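Local coordinates for protein Sso-CP2 metallo-carboxypetidase (Sulfolobus solfataricus, PDB 4MMO) that probably acts as a zinc-dependent carboxypeptidase of the M20 family, removing residues from the carboxyl end of peptides, at residues 44-49 with 152-157; 139-144 with 380-385; 233-236 with 240-243; 320-325 with 341-346. All coordinates share one frame; numbering follows the deposited sequence.

Contact 1: 44-49 with 152-157; sequences NLEKTK and TNKLKA
E46 and K154 reach for each other from opposite directions and account for the whole contact; their CA atoms lie 12.5 Å apart, so the two long side chains, not the backbones, bridge the distance. E46 runs out straight beyond CG and presents OE2, while K154 sends CG anti to its backbone N (chi1 173°) and then bends at chi3, which brings NZ round to the carboxylate. The pair is a salt bridge as modelled, with 2.3 Å between K154 NZ and E46 OE2. Such a separation is shorter than a normal ion pair, so its exact geometry is doubtful. As modelled, K154 NZ meets E46 OE2, with E46 OE1 standing farther off at 3.9 Å from the same nitrogen. On the lysine side the backbone folds into a type I turn from N153 to K156, and K130 NZ is hydrogen-bonded to both K154 O and K156 O. Strand 43-46, an outermost strand of the mixed sheet, pairs with strand 53-58 through E46 and V53; Y55 of that strand touches E46 and K154 alike, and so joins the edge strand to the loop between helix 144-149 and strand 159-161.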
loop_
_atom_site.group_PDB
_atom_site.type_symbol
_atom_site.label_atom_id
_atom_site.label_comp_id
_atom_site.label_asym_id
_atom_site.label_seq_id
_atom_site.Cartn_x
_atom_site.Cartn_y
_atom_site.Cartn_z
ATOM N N ASN A 44 4.165 43.226 -1.662
ATOM C CA ASN A 44 4.276 42.721 -3.026
ATOM C C ASN A 44 4.001 41.227 -3.141
ATOM O O ASN A 44 4.534 40.429 -2.371
ATOM C CB ASN A 44 5.673 43.012 -3.575
ATOM C CG ASN A 44 6.042 44.479 -3.479
ATOM O OD1 ASN A 44 5.609 45.291 -4.296
ATOM N ND2 ASN A 44 6.849 44.826 -2.480
ATOM N N LEU A 45 3.157 40.860 -4.101
ATOM C CA LEU A 45 3.053 39.474 -4.537
ATOM C C LEU A 45 4.175 39.221 -5.523
ATOM O O LEU A 45 4.204 39.807 -6.607
ATOM C CB LEU A 45 1.716 39.195 -5.221
ATOM C CG LEU A 45 0.480 38.947 -4.359
ATOM C CD1 LEU A 45 -0.705 38.647 -5.254
ATOM C CD2 LEU A 45 0.703 37.807 -3.387
ATOM N N GLU A 46 5.103 38.354 -5.138
ATOM C CA GLU A 46 6.238 38.022 -5.984
ATOM C C GLU A 46 6.080 36.612 -6.527
ATOM O O GLU A 46 5.731 35.683 -5.796
ATOM C CB GLU A 46 7.540 38.193 -5.205
ATOM C CG GLU A 46 7.864 39.661 -4.958
ATOM C CD GLU A 46 8.999 39.867 -3.985
ATOM O OE1 GLU A 46 9.304 38.936 -3.215
ATOM O OE2 GLU A 46 9.585 40.968 -3.989
ATOM N N LYS A 47 6.321 36.472 -7.824
ATOM C CA LYS A 47 6.057 35.225 -8.524
ATOM C C LYS A 47 7.166 34.208 -8.303
ATOM O O LYS A 47 8.333 34.565 -8.128
ATOM C CB LYS A 47 5.891 35.491 -10.022
ATOM N N THR A 48 6.781 32.938 -8.300
ATOM C CA THR A 48 7.727 31.836 -8.269
ATOM C C THR A 48 7.253 30.818 -9.291
ATOM O O THR A 48 6.207 31.000 -9.911
ATOM C CB THR A 48 7.793 31.172 -6.878
ATOM O OG1 THR A 48 6.544 30.534 -6.585
ATOM C CG2 THR A 48 8.100 32.205 -5.801
ATOM N N LYS A 49 8.012 29.741 -9.462
ATOM C CA LYS A 49 7.618 28.676 -10.374
ATOM C C LYS A 49 6.336 27.988 -9.899
ATOM O O LYS A 49 5.747 27.188 -10.628
ATOM C CB LYS A 49 8.742 27.651 -10.510
ATOM C CG LYS A 49 10.014 28.186 -11.157
ATOM C CD LYS A 49 11.039 27.076 -11.336
ATOM C CE LYS A 49 12.264 27.547 -12.104
ATOM N NZ LYS A 49 13.197 28.342 -11.259
ATOM N N THR A 152 18.854 37.449 -2.702
ATOM C CA THR A 152 19.696 37.412 -1.511
ATOM C C THR A 152 19.991 38.806 -0.951
ATOM O O THR A 152 19.928 39.012 0.260
ATOM C CB THR A 152 21.028 36.666 -1.758
ATOM O OG1 THR A 152 21.650 37.146 -2.957
ATOM C CG2 THR A 152 20.788 35.170 -1.872
ATOM N N ASN A 153 20.316 39.758 -1.820
ATOM C CA ASN A 153 20.579 41.121 -1.360
ATOM C C ASN A 153 19.328 41.752 -0.752
ATOM O O ASN A 153 19.390 42.369 0.309
ATOM C CB ASN A 153 21.108 41.995 -2.498
ATOM C CG ASN A 153 22.515 41.612 -2.925
ATOM O OD1 ASN A 153 23.288 41.054 -2.145
ATOM N ND2 ASN A 153 22.854 41.917 -4.171
ATOM N N LYS A 154 18.191 41.579 -1.415
ATOM C CA LYS A 154 16.937 42.151 -0.939
ATOM C C LYS A 154 16.529 41.609 0.435
ATOM O O LYS A 154 15.904 42.314 1.226
ATOM C CB LYS A 154 15.815 41.894 -1.950
ATOM C CG LYS A 154 14.439 42.314 -1.448
ATOM C CD LYS A 154 13.484 42.666 -2.579
ATOM C CE LYS A 154 12.663 41.474 -3.026
ATOM N NZ LYS A 154 11.752 41.843 -4.144
ATOM N N LEU A 155 16.890 40.361 0.712
ATOM C CA LEU A 155 16.450 39.681 1.925
ATOM C C LEU A 155 17.458 39.760 3.066
ATOM O O LEU A 155 17.264 39.131 4.106
ATOM C CB LEU A 155 16.161 38.213 1.615
ATOM C CG LEU A 155 14.991 37.973 0.663
ATOM C CD1 LEU A 155 14.930 36.503 0.276
ATOM C CD2 LEU A 155 13.685 38.420 1.299
ATOM N N LYS A 156 18.527 40.527 2.874
ATOM C CA LYS A 156 19.567 40.645 3.890
ATOM C C LYS A 156 18.985 41.093 5.224
ATOM O O LYS A 156 18.210 42.047 5.289
ATOM C CB LYS A 156 20.653 41.628 3.452
ATOM C CG LYS A 156 21.792 41.752 4.455
ATOM C CD LYS A 156 22.818 42.787 4.030
ATOM C CE LYS A 156 23.997 42.814 4.991
ATOM N NZ LYS A 156 25.072 43.732 4.527
ATOM N N ALA A 157 19.363 40.387 6.283
ATOM C CA ALA A 157 18.919 40.714 7.631
ATOM C C ALA A 157 19.938 40.173 8.625
ATOM O O ALA A 157 20.702 39.269 8.293
ATOM C CB ALA A 157 17.552 40.120 7.893
#

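Contact 2: 139-144 with 380-385. With SO4 (sulfate ion), chain D.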
loop_
_atom_site.group_PDB
_atom_site.type_symbol
_atom_site.label_atom_id
_atom_site.label_comp_id
_atom_site.label_asym_id
_atom_site.label_seq_id
_atom_site.Cartn_x
_atom_site.Cartn_y
_atom_site.Cartn_z
ATOM N N ILE A 139 3.908 21.668 1.394
ATOM C CA ILE A 139 4.334 20.784 0.311
ATOM C C ILE A 139 5.843 20.866 0.086
ATOM O O ILE A 139 6.323 20.707 -1.036
ATOM C CB ILE A 139 3.586 21.089 -1.012
ATOM C CG1 ILE A 139 3.836 22.531 -1.462
ATOM C CG2 ILE A 139 2.097 20.837 -0.833
ATOM C CD1 ILE A 139 3.366 22.824 -2.868
ATOM N N GLY A 140 6.586 21.128 1.157
ATOM C CA GLY A 140 8.035 21.044 1.116
ATOM C C GLY A 140 8.766 22.275 0.610
ATOM O O GLY A 140 9.980 22.221 0.412
ATOM N N SER A 141 8.047 23.376 0.406
ATOM C CA SER A 141 8.660 24.633 -0.035
ATOM C C SER A 141 9.477 24.431 -1.308
ATOM O O SER A 141 10.588 24.954 -1.432
ATOM C CB SER A 141 9.564 25.212 1.066
ATOM O OG SER A 141 8.871 25.358 2.294
ATOM N N VAL A 142 8.914 23.674 -2.246
ATOM C CA VAL A 142 9.629 23.243 -3.446
ATOM C C VAL A 142 10.256 24.404 -4.211
ATOM O O VAL A 142 11.414 24.325 -4.619
ATOM C CB VAL A 142 8.694 22.460 -4.398
ATOM C CG1 VAL A 142 9.426 22.055 -5.675
ATOM C CG2 VAL A 142 8.145 21.230 -3.701
ATOM N N ASN A 143 9.496 25.479 -4.396
ATOM C CA ASN A 143 9.956 26.604 -5.203
ATOM C C ASN A 143 10.493 27.791 -4.405
ATOM O O ASN A 143 10.701 28.864 -4.967
ATOM C CB ASN A 143 8.832 27.067 -6.130
ATOM C CG ASN A 143 8.425 25.995 -7.118
ATOM O OD1 ASN A 143 9.223 25.581 -7.958
ATOM N ND2 ASN A 143 7.183 25.532 -7.019
ATOM N N LEU A 144 10.736 27.606 -3.108
ATOM C CA LEU A 144 11.150 28.726 -2.263
ATOM C C LEU A 144 12.624 29.079 -2.437
ATOM O O LEU A 144 12.996 30.252 -2.386
ATOM C CB LEU A 144 10.869 28.442 -0.784
ATOM C CG LEU A 144 11.272 29.573 0.169
ATOM C CD1 LEU A 144 10.518 30.852 -0.159
ATOM C CD2 LEU A 144 11.044 29.176 1.620
ATOM N N THR A 380 10.556 19.129 10.159
ATOM C CA THR A 380 11.330 19.850 9.155
ATOM C C THR A 380 10.673 21.173 8.792
ATOM O O THR A 380 9.457 21.325 8.880
ATOM C CB THR A 380 11.499 18.995 7.880
ATOM O OG1 THR A 380 12.233 17.807 8.199
ATOM C CG2 THR A 380 12.241 19.762 6.779
ATOM N N GLN A 381 11.502 22.123 8.375
ATOM C CA GLN A 381 11.068 23.465 8.026
ATOM C C GLN A 381 12.205 24.046 7.180
ATOM O O GLN A 381 13.345 23.604 7.310
ATOM C CB GLN A 381 10.841 24.269 9.315
ATOM C CG GLN A 381 10.100 25.583 9.152
ATOM C CD GLN A 381 9.807 26.307 10.468
ATOM O OE1 GLN A 381 9.300 27.429 10.451
ATOM N NE2 GLN A 381 10.117 25.675 11.605
ATOM N N PRO A 382 11.910 25.011 6.288
ATOM C CA PRO A 382 12.994 25.481 5.408
ATOM C C PRO A 382 13.985 26.454 6.070
ATOM O O PRO A 382 14.506 27.363 5.419
ATOM C CB PRO A 382 12.233 26.148 4.253
ATOM C CG PRO A 382 10.948 26.583 4.854
ATOM C CD PRO A 382 10.596 25.529 5.861
ATOM N N MET A 383 14.261 26.240 7.353
ATOM C CA MET A 383 15.238 27.033 8.087
ATOM C C MET A 383 16.598 26.983 7.399
ATOM O O MET A 383 17.335 27.971 7.385
ATOM C CB MET A 383 15.359 26.494 9.511
ATOM C CG MET A 383 16.111 27.382 10.480
ATOM S SD MET A 383 15.824 26.833 12.177
ATOM C CE MET A 383 16.950 27.885 13.084
ATOM N N GLY A 384 16.913 25.830 6.817
ATOM C CA GLY A 384 18.180 25.623 6.135
ATOM C C GLY A 384 18.472 26.640 5.051
ATOM O O GLY A 384 19.618 27.043 4.871
ATOM N N LEU A 385 17.441 27.061 4.328
ATOM C CA LEU A 385 17.623 28.037 3.260
ATOM C C LEU A 385 18.087 29.373 3.822
ATOM O O LEU A 385 18.974 30.016 3.266
ATOM C CB LEU A 385 16.321 28.231 2.482
ATOM C CG LEU A 385 15.741 26.977 1.836
ATOM C CD1 LEU A 385 14.493 27.337 1.048
ATOM C CD2 LEU A 385 16.773 26.285 0.944
HETATM S S SO4 D . 7.183 18.491 9.010
HETATM O O1 SO4 D . 6.380 17.514 8.284
HETATM O O2 SO4 D . 7.040 19.820 8.394
HETATM O O3 SO4 D . 6.740 18.398 10.408
HETATM O O4 SO4 D . 8.595 18.130 8.958
#
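S141 and P382 mark the closest backbone approach, CA to CA 7.0 Å, with S141 in a left-handed conformation (phi/psi 54°/43°) and P382 just ahead of helix 383-389. No hydrogen bond joins the segments; the meeting is one of side chains. S141 OG lies 3.5 Å from P382 CG, against the pyrrolidine ring, but its polar partner is E134, whose OE2 it hydrogen-bonds, so the buried hydroxyl is satisfied by E134. L144 crosses the proline at about a right angle, its CD2 resting 4.1 Å from P382 CG. The same methyl meets L385 CD1 at 4.0 Å, so L144 spans the proline and the first turn of the helix. Each side is braced locally: L144 N bonds to S141 O at 3.1 Å, and L385 N to P382 O at the same length. At the far end a sulfate, probably from the crystallisation liquor, accepts a hydrogen bond on O4 from T380 N, modelled at a doubtfully short 2.5 Å; R311 and H197 of the second subunit also hold it. The site is near the metal centre: the P382 side chain is about 8 Å from the zinc ion, and Q381 OE1 bonds the backbone N of the zinc ligand E163. Y69 of strand 65-71 packs on S141, L144 and P382, while E344 of strand 337-348 borders P382 and T380.

Contact 3: 233-236 with 240-243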
loop_
_atom_site.group_PDB
_atom_site.type_symbol
_atom_site.label_atom_id
_atom_site.label_comp_id
_atom_site.label_asym_id
_atom_site.label_seq_id
_atom_site.Cartn_x
_atom_site.Cartn_y
_atom_site.Cartn_z
ATOM N N ASP A 233 28.666 11.812 7.974
ATOM C CA ASP A 233 28.550 13.264 8.087
ATOM C C ASP A 233 27.808 13.687 9.355
ATOM O O ASP A 233 27.671 14.879 9.627
ATOM C CB ASP A 233 27.823 13.830 6.862
ATOM C CG ASP A 233 28.723 13.949 5.643
ATOM O OD1 ASP A 233 29.679 13.154 5.518
ATOM O OD2 ASP A 233 28.473 14.841 4.806
ATOM N N VAL A 234 27.309 12.715 10.116
ATOM C CA VAL A 234 26.572 13.010 11.342
ATOM C C VAL A 234 27.560 13.366 12.449
ATOM O O VAL A 234 28.387 12.540 12.837
ATOM C CB VAL A 234 25.699 11.810 11.776
ATOM C CG1 VAL A 234 25.114 12.027 13.177
ATOM C CG2 VAL A 234 24.586 11.574 10.769
ATOM N N ARG A 235 27.479 14.596 12.950
ATOM C CA ARG A 235 28.421 15.068 13.961
ATOM C C ARG A 235 27.900 14.870 15.382
ATOM O O ARG A 235 26.693 14.832 15.621
ATOM C CB ARG A 235 28.765 16.544 13.734
ATOM C CG ARG A 235 27.620 17.534 13.958
ATOM C CD ARG A 235 28.171 18.874 14.445
ATOM N NE ARG A 235 27.149 19.914 14.535
ATOM C CZ ARG A 235 26.344 20.099 15.578
ATOM N NH1 ARG A 235 26.422 19.311 16.646
ATOM N NH2 ARG A 235 25.452 21.079 15.551
ATOM N N GLU A 236 28.826 14.751 16.326
ATOM C CA GLU A 236 28.473 14.624 17.731
ATOM C C GLU A 236 27.772 15.891 18.205
ATOM O O GLU A 236 27.968 16.968 17.639
ATOM C CB GLU A 236 29.732 14.383 18.563
ATOM C CG GLU A 236 30.669 15.577 18.603
ATOM C CD GLU A 236 32.091 15.194 18.956
ATOM O OE1 GLU A 236 32.276 14.275 19.783
ATOM O OE2 GLU A 236 33.025 15.810 18.400
ATOM N N GLU A 240 26.339 21.856 25.240
ATOM C CA GLU A 240 25.100 22.588 25.481
ATOM C C GLU A 240 23.919 21.827 24.892
ATOM O O GLU A 240 22.868 21.709 25.521
ATOM C CB GLU A 240 25.188 23.999 24.884
ATOM C CG GLU A 240 23.861 24.762 24.796
ATOM C CD GLU A 240 23.226 25.028 26.152
ATOM O OE1 GLU A 240 23.857 24.723 27.185
ATOM O OE2 GLU A 240 22.093 25.555 26.184
ATOM N N GLU A 241 24.103 21.302 23.685
ATOM C CA GLU A 241 23.053 20.546 23.019
ATOM C C GLU A 241 22.682 19.302 23.822
ATOM O O GLU A 241 21.504 18.962 23.935
ATOM C CB GLU A 241 23.473 20.191 21.590
ATOM C CG GLU A 241 23.316 21.364 20.621
ATOM C CD GLU A 241 24.049 21.174 19.305
ATOM O OE1 GLU A 241 24.540 20.058 19.034
ATOM O OE2 GLU A 241 24.137 22.158 18.538
ATOM N N ARG A 242 23.681 18.639 24.399
ATOM C CA ARG A 242 23.429 17.490 25.265
ATOM C C ARG A 242 22.687 17.922 26.526
ATOM O O ARG A 242 21.846 17.187 27.047
ATOM C CB ARG A 242 24.737 16.793 25.646
ATOM C CG ARG A 242 25.341 15.956 24.531
ATOM C CD ARG A 242 26.425 15.019 25.052
ATOM N NE ARG A 242 27.666 15.722 25.381
ATOM C CZ ARG A 242 28.656 15.954 24.522
ATOM N NH1 ARG A 242 28.569 15.550 23.261
ATOM N NH2 ARG A 242 29.742 16.600 24.925
ATOM N N GLU A 243 23.003 19.119 27.010
ATOM C CA GLU A 243 22.348 19.667 28.191
ATOM C C GLU A 243 20.864 19.920 27.934
ATOM O O GLU A 243 20.016 19.546 28.742
ATOM C CB GLU A 243 23.030 20.970 28.616
#
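R235 meets E241 because its CG sits between the backbone N and the carbonyl carbon (chi1 67°) and its chain then bends at chi2, bringing the guanidinium up to the carboxylate of E241; E241 answers with CG anti to its own carbonyl carbon and a chain extended beyond it. The two side chains cross at about a right angle, yet their flat ends are nearly coplanar, the planes only 23° apart. The stronger bond runs from R235 NH1 to E241 OE1, 3.1 Å and almost straight at 172°, entering the syn lone pair of the oxygen within the guanidinium plane. A second, weak bond of 3.4 Å links R235 NH2 to E241 OE2, making an end-on bidentate salt bridge of unequal arms. R235 NH1 also donates to E236 O at 3.0 Å, again in the guanidinium plane, so one nitrogen is held by two acceptors and the group is fixed in its rotation. This bridge ties the loop before helix 239-247 to the first turn of that helix, in the region of the M20 dimerisation family; T238 OG1 accepts from E241 N as an N-cap. A methionine in place of R235 would probably leave the E241 carboxylate without its nearest guanidinium partner and E236 O without its side-chain donor, letting the loop shift against the helix. R348 lies at the same oxygen, OE1, in a long, weak ion pair. Farther back, backbone bonds between R235 and P314 and between D233 and N315 anchor the loop to the chain ahead of helix 318-331.

Contact 4: 320-325 with 341-346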
loop_
_atom_site.group_PDB
_atom_site.type_symbol
_atom_site.label_atom_id
_atom_site.label_comp_id
_atom_site.label_asym_id
_atom_site.label_seq_id
_atom_site.Cartn_x
_atom_site.Cartn_y
_atom_site.Cartn_z
ATOM N N LYS A 320 23.568 14.708 -0.944
ATOM C CA LYS A 320 24.579 13.675 -0.775
ATOM C C LYS A 320 23.941 12.342 -0.372
ATOM O O LYS A 320 24.308 11.288 -0.888
ATOM C CB LYS A 320 25.607 14.103 0.265
ATOM C CG LYS A 320 26.744 13.118 0.440
ATOM C CD LYS A 320 27.880 13.727 1.242
ATOM C CE LYS A 320 29.035 12.752 1.394
ATOM N NZ LYS A 320 30.179 13.359 2.131
ATOM N N VAL A 321 22.981 12.392 0.549
ATOM C CA VAL A 321 22.320 11.182 1.021
ATOM C C VAL A 321 21.618 10.497 -0.145
ATOM O O VAL A 321 21.597 9.271 -0.232
ATOM C CB VAL A 321 21.312 11.493 2.152
ATOM C CG1 VAL A 321 20.455 10.274 2.482
ATOM C CG2 VAL A 321 22.054 11.962 3.395
ATOM N N PHE A 322 21.062 11.301 -1.045
ATOM C CA PHE A 322 20.410 10.785 -2.239
ATOM C C PHE A 322 21.399 10.005 -3.096
ATOM O O PHE A 322 21.057 8.970 -3.663
ATOM C CB PHE A 322 19.808 11.935 -3.049
ATOM C CG PHE A 322 18.938 11.488 -4.193
ATOM C CD1 PHE A 322 17.938 10.547 -3.997
ATOM C CD2 PHE A 322 19.104 12.027 -5.458
ATOM C CE1 PHE A 322 17.129 10.141 -5.047
ATOM C CE2 PHE A 322 18.295 11.627 -6.510
ATOM C CZ PHE A 322 17.307 10.684 -6.303
ATOM N N GLU A 323 22.629 10.499 -3.186
ATOM C CA GLU A 323 23.654 9.829 -3.980
ATOM C C GLU A 323 24.089 8.532 -3.302
ATOM O O GLU A 323 24.302 7.518 -3.969
ATOM C CB GLU A 323 24.864 10.749 -4.201
ATOM C CG GLU A 323 25.979 10.125 -5.032
ATOM C CD GLU A 323 25.504 9.633 -6.393
ATOM O OE1 GLU A 323 24.630 10.290 -7.002
ATOM O OE2 GLU A 323 26.004 8.585 -6.855
ATOM N N LEU A 324 24.224 8.569 -1.979
ATOM C CA LEU A 324 24.579 7.377 -1.216
ATOM C C LEU A 324 23.490 6.318 -1.352
ATOM O O LEU A 324 23.777 5.131 -1.515
ATOM C CB LEU A 324 24.784 7.720 0.260
ATOM C CG LEU A 324 25.967 8.623 0.611
ATOM C CD1 LEU A 324 26.030 8.833 2.114
ATOM C CD2 LEU A 324 27.281 8.045 0.104
ATOM N N LEU A 325 22.237 6.755 -1.285
ATOM C CA LEU A 325 21.112 5.857 -1.472
ATOM C C LEU A 325 21.190 5.209 -2.844
ATOM O O LEU A 325 20.980 4.006 -2.985
ATOM C CB LEU A 325 19.792 6.613 -1.337
ATOM C CG LEU A 325 18.544 5.810 -1.713
ATOM C CD1 LEU A 325 18.395 4.599 -0.801
ATOM C CD2 LEU A 325 17.303 6.685 -1.663
ATOM N N HIS A 341 12.312 14.468 -4.064
ATOM C CA HIS A 341 11.909 15.862 -3.902
ATOM C C HIS A 341 11.992 16.289 -2.439
ATOM O O HIS A 341 12.236 15.471 -1.554
ATOM C CB HIS A 341 10.489 16.089 -4.426
ATOM C CG HIS A 341 9.443 15.295 -3.708
ATOM N ND1 HIS A 341 9.137 13.991 -4.037
ATOM C CD2 HIS A 341 8.623 15.625 -2.681
ATOM C CE1 HIS A 341 8.178 13.553 -3.242
ATOM N NE2 HIS A 341 7.848 14.524 -2.410
ATOM N N GLY A 342 11.800 17.579 -2.196
ATOM C CA GLY A 342 11.787 18.110 -0.846
ATOM C C GLY A 342 13.120 18.009 -0.130
ATOM O O GLY A 342 13.164 17.732 1.070
ATOM N N PHE A 343 14.209 18.234 -0.858
ATOM C CA PHE A 343 15.531 18.270 -0.248
ATOM C C PHE A 343 15.578 19.423 0.753
ATOM O O PHE A 343 15.374 20.576 0.385
ATOM C CB PHE A 343 16.619 18.457 -1.310
ATOM C CG PHE A 343 16.635 17.386 -2.371
ATOM C CD1 PHE A 343 15.784 17.457 -3.463
ATOM C CD2 PHE A 343 17.514 16.320 -2.287
ATOM C CE1 PHE A 343 15.800 16.477 -4.444
ATOM C CE2 PHE A 343 17.537 15.339 -3.262
ATOM C CZ PHE A 343 16.677 15.418 -4.342
ATOM N N GLU A 344 15.818 19.102 2.020
ATOM C CA GLU A 344 15.903 20.116 3.072
ATOM C C GLU A 344 17.137 19.851 3.918
ATOM O O GLU A 344 17.451 18.704 4.224
ATOM C CB GLU A 344 14.652 20.093 3.953
ATOM C CG GLU A 344 13.342 20.337 3.212
ATOM C CD GLU A 344 12.865 21.774 3.319
ATOM O OE1 GLU A 344 13.667 22.695 3.044
ATOM O OE2 GLU A 344 11.689 21.984 3.690
ATOM N N TYR A 345 17.843 20.914 4.284
ATOM C CA TYR A 345 19.053 20.786 5.089
ATOM C C TYR A 345 18.714 20.787 6.576
ATOM O O TYR A 345 17.816 21.511 7.003
ATOM C CB TYR A 345 20.011 21.945 4.798
ATOM C CG TYR A 345 20.579 21.954 3.397
ATOM C CD1 TYR A 345 19.917 22.598 2.361
ATOM C CD2 TYR A 345 21.784 21.325 3.112
ATOM C CE1 TYR A 345 20.436 22.612 1.083
ATOM C CE2 TYR A 345 22.309 21.329 1.833
ATOM C CZ TYR A 345 21.633 21.976 0.824
ATOM O OH TYR A 345 22.153 21.986 -0.452
ATOM N N PRO A 346 19.433 19.981 7.377
ATOM C CA PRO A 346 19.297 20.102 8.832
ATOM C C PRO A 346 19.977 21.372 9.328
ATOM O O PRO A 346 20.862 21.886 8.642
ATOM C CB PRO A 346 20.038 18.871 9.354
ATOM C CG PRO A 346 21.060 18.593 8.314
ATOM C CD PRO A 346 20.407 18.941 7.005
#
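F322 on helix 318-331 and F343 on strand 337-348 mark the nearest backbone approach, with CA atoms 9.2 Å apart, a spacing that leaves room for aromatic side chains between helix and strand. The helical side is regular, L324 N bonding to K320 O at 2.9 Å and L325 N to V321 O at 2.8 Å. G342, just before F343, has a positive phi within an interrupted strand. The two rings form a T-shaped pair: the edge of F343 is directed at the face of F322, with centroids 5.8 Å apart and planes at 80°. The closest atoms are F343 CE2 and F322 CB, 4.1 Å apart, CB lying near the plane of the F343 ring, so the F343 edge reaches the root of the other side chain as well as its ring. With CG anti to the backbone N in F322 (chi1 -171°) and anti to the carbonyl carbon in F343 (chi1 -58°), the rings are carried off helix and strand into the space between, where edge meets face. Here a helix packs on the antiparallel sheet into which the chain returns directly as strand 337-348, in keeping with the alpha/beta sandwich of M20 dimerisation domains. L183 of the adjoining strand 178-190 touches both phenylalanines, and backbone bonds pair H341 with Y184 and E344 with L182. The F343 ring is also stacked with Y319 of the helix, while F322 also touches I338 and A340. H341, on the same strand, packs against S296 of the second subunit.

Overall arrangement
From the N terminus, contact 1 opens at strand 43-46 and closes at 152-157. Contact 2 opens at 139-144, before that closure, and closes only at 380-385, so the two cross; they touch where K49 CB lies 3.3 Å from N143 OD1. Inside the long loop closed by contact 2, contacts 3 and 4 follow in series as short closures, joined by a long, weak ion pair between D233 and K320. Contact 4 also borders contact 2, since E344 packs beside T380 and P382. Contact 1 thus belongs to the mixed sheet and contact 4 to the antiparallel sheet, contact 3 ties a loop to helix 239-247, and contact 2 lies between the two sheets, near the zinc.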